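Local coordinates for adenosyl-chloride synthase (Thermotoga maritima, PDB 2ZBV), which probably acts on S-adenosyl-L-methionine, as a member of the SAM hydrolase and SAM-dependent halogenase family, and binds adenosine, at residues S196-R204 / F212-F220. Sequence-based numbering, arbitrary orientation.
With ADN (adenosine), chain F.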
ATOM      1  N   SER A 196     -33.611   8.407  21.456  1.00 49.72           N
ATOM      2  CA  SER A 196     -34.619   7.365  21.600  1.00 50.12           C
ATOM      3  C   SER A 196     -34.985   6.798  20.229  1.00 49.11           C
ATOM      4  O   SER A 196     -36.136   6.856  19.796  1.00 49.09           O
ATOM      5  CB  SER A 196     -35.872   7.908  22.301  1.00 51.65           C
ATOM      6  OG  SER A 196     -36.550   8.864  21.504  1.00 55.78           O
ATOM      7  N   VAL A 197     -33.974   6.273  19.547  1.00 47.18           N
ATOM      8  CA  VAL A 197     -34.146   5.657  18.240  1.00 44.80           C
ATOM      9  C   VAL A 197     -33.626   4.243  18.400  1.00 43.01           C
ATOM     10  O   VAL A 197     -32.850   3.960  19.310  1.00 42.42           O
ATOM     11  CB  VAL A 197     -33.316   6.362  17.149  1.00 45.43           C
ATOM     12  CG1 VAL A 197     -33.865   7.748  16.891  1.00 46.11           C
ATOM     13  CG2 VAL A 197     -31.864   6.443  17.576  1.00 46.67           C
ATOM     14  N   ASP A 198     -34.048   3.351  17.522  1.00 40.94           N
ATOM     15  CA  ASP A 198     -33.606   1.978  17.618  1.00 40.36           C
ATOM     16  C   ASP A 198     -33.509   1.362  16.235  1.00 38.07           C
ATOM     17  O   ASP A 198     -33.985   1.932  15.255  1.00 37.43           O
ATOM     18  CB  ASP A 198     -34.586   1.188  18.489  1.00 44.23           C
ATOM     19  CG  ASP A 198     -34.175  -0.262  18.669  1.00 47.48           C
ATOM     20  OD1 ASP A 198     -33.031  -0.508  19.114  1.00 46.22           O
ATOM     21  OD2 ASP A 198     -35.002  -1.153  18.367  1.00 49.56           O
ATOM     22  N   PHE A 199     -32.867   0.206  16.154  1.00 35.72           N
ATOM     23  CA  PHE A 199     -32.739  -0.482  14.891  1.00 35.13           C
ATOM     24  C   PHE A 199     -34.151  -0.748  14.372  1.00 34.77           C
ATOM     25  O   PHE A 199     -35.046  -1.102  15.139  1.00 33.76           O
ATOM     26  CB  PHE A 199     -31.960  -1.778  15.097  1.00 36.87           C
ATOM     27  CG  PHE A 199     -30.532  -1.554  15.506  1.00 37.08           C
ATOM     28  CD1 PHE A 199     -29.627  -0.983  14.617  1.00 36.14           C
ATOM     29  CD2 PHE A 199     -30.103  -1.867  16.793  1.00 38.08           C
ATOM     30  CE1 PHE A 199     -28.315  -0.722  15.000  1.00 37.58           C
ATOM     31  CE2 PHE A 199     -28.790  -1.610  17.192  1.00 39.32           C
ATOM     32  CZ  PHE A 199     -27.893  -1.034  16.290  1.00 38.33           C
ATOM     33  N   ASP A 200     -34.333  -0.552  13.070  1.00 34.15           N
ATOM     34  CA  ASP A 200     -35.611  -0.722  12.382  1.00 34.45           C
ATOM     35  C   ASP A 200     -36.347   0.606  12.282  1.00 33.71           C
ATOM     36  O   ASP A 200     -37.310   0.734  11.522  1.00 33.74           O
ATOM     37  CB  ASP A 200     -36.507  -1.751  13.073  1.00 37.00           C
ATOM     38  CG  ASP A 200     -35.931  -3.145  13.015  1.00 40.47           C
ATOM     39  OD1 ASP A 200     -35.328  -3.483  11.973  1.00 40.42           O
ATOM     40  OD2 ASP A 200     -36.089  -3.902  13.997  1.00 43.06           O
ATOM     41  N   ASP A 201     -35.912   1.593  13.058  1.00 30.89           N
ATOM     42  CA  ASP A 201     -36.542   2.902  12.961  1.00 29.19           C
ATOM     43  C   ASP A 201     -36.030   3.517  11.665  1.00 26.94           C
ATOM     44  O   ASP A 201     -35.123   2.984  11.017  1.00 23.90           O
ATOM     45  CB  ASP A 201     -36.156   3.806  14.135  1.00 30.86           C
ATOM     46  CG  ASP A 201     -37.104   3.672  15.326  1.00 34.83           C
ATOM     47  OD1 ASP A 201     -38.336   3.744  15.127  1.00 33.99           O
ATOM     48  OD2 ASP A 201     -36.616   3.512  16.465  1.00 35.13           O
ATOM     49  N   VAL A 202     -36.625   4.635  11.281  1.00 25.50           N
ATOM     50  CA  VAL A 202     -36.215   5.341  10.085  1.00 23.80           C
ATOM     51  C   VAL A 202     -35.967   6.771  10.519  1.00 25.37           C
ATOM     52  O   VAL A 202     -36.786   7.364  11.220  1.00 23.16           O
ATOM     53  CB  VAL A 202     -37.307   5.316   8.999  1.00 24.85           C
ATOM     54  CG1 VAL A 202     -36.953   6.276   7.885  1.00 23.13           C
ATOM     55  CG2 VAL A 202     -37.447   3.909   8.438  1.00 24.09           C
ATOM     56  N   VAL A 203     -34.827   7.320  10.120  1.00 25.30           N
ATOM     57  CA  VAL A 203     -34.499   8.685  10.482  1.00 26.14           C
ATOM     58  C   VAL A 203     -34.230   9.498   9.231  1.00 27.76           C
ATOM     59  O   VAL A 203     -34.112   8.950   8.130  1.00 26.48           O
ATOM     60  CB  VAL A 203     -33.249   8.740  11.405  1.00 27.73           C
ATOM     61  CG1 VAL A 203     -33.491   7.894  12.652  1.00 25.86           C
ATOM     62  CG2 VAL A 203     -32.017   8.244  10.660  1.00 25.44           C
ATOM     63  N   ARG A 204     -34.141  10.810   9.410  1.00 27.96           N
ATOM     64  CA  ARG A 204     -33.871  11.711   8.308  1.00 29.75           C
ATOM     65  C   ARG A 204     -32.437  12.234   8.371  1.00 28.90           C
ATOM     66  O   ARG A 204     -31.981  12.744   9.399  1.00 28.37           O
ATOM     67  CB  ARG A 204     -34.867  12.876   8.321  1.00 31.85           C
ATOM     68  CG  ARG A 204     -36.239  12.513   7.749  1.00 39.34           C
ATOM     69  CD  ARG A 204     -37.184  13.714   7.739  1.00 46.35           C
ATOM     70  NE  ARG A 204     -38.426  13.446   7.012  1.00 49.91           N
ATOM     71  CZ  ARG A 204     -38.523  13.363   5.686  1.00 53.04           C
ATOM     72  NH1 ARG A 204     -37.449  13.530   4.924  1.00 53.74           N
ATOM     73  NH2 ARG A 204     -39.696  13.107   5.117  1.00 54.38           N
ATOM     74  N   PHE A 212     -32.720  13.015   3.241  1.00 31.15           N
ATOM     75  CA  PHE A 212     -32.941  11.630   2.848  1.00 27.93           C
ATOM     76  C   PHE A 212     -33.519  10.859   4.016  1.00 28.19           C
ATOM     77  O   PHE A 212     -33.303  11.213   5.176  1.00 26.38           O
ATOM     78  CB  PHE A 212     -31.622  10.948   2.492  1.00 28.87           C
ATOM     79  CG  PHE A 212     -30.838  11.627   1.415  1.00 27.94           C
ATOM     80  CD1 PHE A 212     -30.826  11.117   0.124  1.00 28.77           C
ATOM     81  CD2 PHE A 212     -30.067  12.751   1.700  1.00 28.23           C
ATOM     82  CE1 PHE A 212     -30.057  11.714  -0.871  1.00 27.78           C
ATOM     83  CE2 PHE A 212     -29.294  13.353   0.710  1.00 28.73           C
ATOM     84  CZ  PHE A 212     -29.290  12.833  -0.574  1.00 28.70           C
ATOM     85  N   LYS A 213     -34.250   9.800   3.704  1.00 27.54           N
ATOM     86  CA  LYS A 213     -34.779   8.929   4.736  1.00 28.30           C
ATOM     87  C   LYS A 213     -33.780   7.774   4.779  1.00 27.70           C
ATOM     88  O   LYS A 213     -33.258   7.353   3.741  1.00 27.08           O
ATOM     89  CB  LYS A 213     -36.162   8.395   4.366  1.00 30.70           C
ATOM     90  CG  LYS A 213     -37.300   9.384   4.560  1.00 33.74           C
ATOM     91  CD  LYS A 213     -38.638   8.654   4.553  1.00 35.07           C
ATOM     92  CE  LYS A 213     -39.800   9.624   4.677  1.00 36.56           C
ATOM     93  NZ  LYS A 213     -39.875  10.512   3.484  1.00 37.98           N
ATOM     94  N   ALA A 214     -33.495   7.269   5.971  1.00 25.63           N
ATOM     95  CA  ALA A 214     -32.553   6.168   6.080  1.00 26.06           C
ATOM     96  C   ALA A 214     -32.934   5.240   7.213  1.00 23.97           C
ATOM     97  O   ALA A 214     -33.267   5.691   8.305  1.00 22.85           O
ATOM     98  CB  ALA A 214     -31.140   6.701   6.292  1.00 23.92           C
ATOM     99  N   ALA A 215     -32.888   3.942   6.937  1.00 24.50           N
ATOM    100  CA  ALA A 215     -33.214   2.938   7.936  1.00 24.36           C
ATOM    101  C   ALA A 215     -32.047   2.776   8.894  1.00 24.38           C
ATOM    102  O   ALA A 215     -30.888   2.801   8.482  1.00 24.11           O
ATOM    103  CB  ALA A 215     -33.518   1.608   7.267  1.00 24.21           C
ATOM    104  N   VAL A 216     -32.359   2.642  10.176  1.00 24.54           N
ATOM    105  CA  VAL A 216     -31.337   2.439  11.192  1.00 25.77           C
ATOM    106  C   VAL A 216     -31.142   0.927  11.211  1.00 27.18           C
ATOM    107  O   VAL A 216     -32.056   0.181  11.566  1.00 26.91           O
ATOM    108  CB  VAL A 216     -31.817   2.933  12.563  1.00 25.61           C
ATOM    109  CG1 VAL A 216     -30.744   2.693  13.612  1.00 26.21           C
ATOM    110  CG2 VAL A 216     -32.161   4.411  12.481  1.00 23.05           C
ATOM    111  N   ALA A 217     -29.959   0.472  10.813  1.00 28.02           N
ATOM    112  CA  ALA A 217     -29.693  -0.957  10.749  1.00 29.89           C
ATOM    113  C   ALA A 217     -28.345  -1.357  11.322  1.00 31.33           C
ATOM    114  O   ALA A 217     -27.486  -0.517  11.566  1.00 33.18           O
ATOM    115  CB  ALA A 217     -29.804  -1.434   9.301  1.00 28.40           C
ATOM    116  N   LYS A 218     -28.177  -2.657  11.530  1.00 32.38           N
ATOM    117  CA  LYS A 218     -26.943  -3.204  12.070  1.00 33.75           C
ATOM    118  C   LYS A 218     -25.949  -3.525  10.961  1.00 33.95           C
ATOM    119  O   LYS A 218     -24.772  -3.167  11.049  1.00 35.76           O
ATOM    120  CB  LYS A 218     -27.236  -4.482  12.857  1.00 35.76           C
ATOM    121  CG  LYS A 218     -28.093  -4.284  14.095  1.00 38.09           C
ATOM    122  CD  LYS A 218     -28.354  -5.619  14.778  1.00 41.86           C
ATOM    123  CE  LYS A 218     -29.199  -5.455  16.032  1.00 45.15           C
ATOM    124  NZ  LYS A 218     -29.513  -6.782  16.644  1.00 47.13           N
ATOM    125  N   ALA A 219     -26.430  -4.194   9.916  1.00 30.98           N
ATOM    126  CA  ALA A 219     -25.576  -4.598   8.803  1.00 29.84           C
ATOM    127  C   ALA A 219     -26.029  -4.029   7.462  1.00 27.80           C
ATOM    128  O   ALA A 219     -27.213  -3.751   7.261  1.00 26.87           O
ATOM    129  CB  ALA A 219     -25.522  -6.126   8.726  1.00 29.93           C
ATOM    130  N   PHE A 220     -25.079  -3.871   6.544  1.00 24.39           N
ATOM    131  CA  PHE A 220     -25.371  -3.335   5.216  1.00 24.54           C
ATOM    132  C   PHE A 220     -26.470  -4.160   4.545  1.00 25.58           C
ATOM    133  O   PHE A 220     -27.396  -3.614   3.928  1.00 26.21           O
ATOM    134  CB  PHE A 220     -24.113  -3.376   4.339  1.00 22.75           C
ATOM    135  CG  PHE A 220     -22.913  -2.720   4.963  1.00 23.57           C
ATOM    136  CD1 PHE A 220     -22.850  -1.334   5.100  1.00 21.77           C
ATOM    137  CD2 PHE A 220     -21.843  -3.492   5.422  1.00 22.61           C
ATOM    138  CE1 PHE A 220     -21.739  -0.720   5.684  1.00 22.16           C
ATOM    139  CE2 PHE A 220     -20.730  -2.892   6.005  1.00 21.54           C
ATOM    140  CZ  PHE A 220     -20.678  -1.500   6.138  1.00 23.00           C
TER
HETATM  141  O5' ADN F 503     -16.318  -5.840   7.212  1.00 24.65           O
HETATM  142  C5' ADN F 503     -15.537  -5.594   6.051  1.00 21.15           C
HETATM  143  C4' ADN F 503     -16.404  -5.849   4.825  1.00 20.63           C
HETATM  144  O4' ADN F 503     -17.539  -4.948   4.785  1.00 20.47           O
HETATM  145  C3' ADN F 503     -15.637  -5.628   3.504  1.00 17.99           C
HETATM  146  O3' ADN F 503     -15.057  -6.844   3.061  1.00 16.29           O
HETATM  147  C2' ADN F 503     -16.713  -5.048   2.544  1.00 18.79           C
HETATM  148  O2' ADN F 503     -16.922  -5.896   1.398  1.00 18.96           O
HETATM  149  C1' ADN F 503     -17.979  -4.911   3.400  1.00 19.10           C
HETATM  150  N9  ADN F 503     -18.647  -3.629   3.131  1.00 21.96           N
HETATM  151  C8  ADN F 503     -18.155  -2.380   3.425  1.00 19.42           C
HETATM  152  N7  ADN F 503     -18.997  -1.467   3.050  1.00 21.12           N
HETATM  153  C5  ADN F 503     -20.079  -2.053   2.492  1.00 19.57           C
HETATM  154  C6  ADN F 503     -21.295  -1.580   1.910  1.00 20.93           C
HETATM  155  N6  ADN F 503     -21.553  -0.229   1.833  1.00 19.53           N
HETATM  156  N1  ADN F 503     -22.183  -2.481   1.437  1.00 18.91           N
HETATM  157  C2  ADN F 503     -21.947  -3.798   1.505  1.00 18.40           C
HETATM  158  N3  ADN F 503     -20.820  -4.279   2.041  1.00 20.47           N
HETATM  159  C4  ADN F 503     -19.874  -3.453   2.539  1.00 20.21           C
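With chi1 at 179°, Val216 swings CG1 to the side opposite its own nitrogen, beside Phe199, and leaves CG2 facing Val203, where Val216 CG2 meets Val203 CG1 at 3.7 Å. The Phe199 ring in turn takes Lys218 over one face: Lys218 CG stands 3.7 Å from the ring centroid, a CH-pi contact, and the extended lysine crosses the aromatic side chain at about a right angle. Backbone bonds fix this end of the hairpin. A type II turn from Asp198 to Asp201 presents Asp200 N to Val216 O at 2.8 Å, almost straight at 177°, and Val216 N returns a bond to Asp201 O. Val203 and Ala214 form an antiparallel hydrogen-bonded pair; beyond it Arg204 and Lys213 run side by side, with Arg204 NH1 salt-bridged to Glu211. Past Lys218, Phe220 lays its ring over the adenine, CD2 lying 3.5 Å from ADN C4; an alanine here would probably leave that purine face without the aromatic ring that covers it. The hairpin of strands 202-207 and 210-216 lies between strands 258-262 and 228-232 of the C-terminal domain sheet, Val203 packs on helix 189-192, and Phe220 reaches Thr125 of the second subunit.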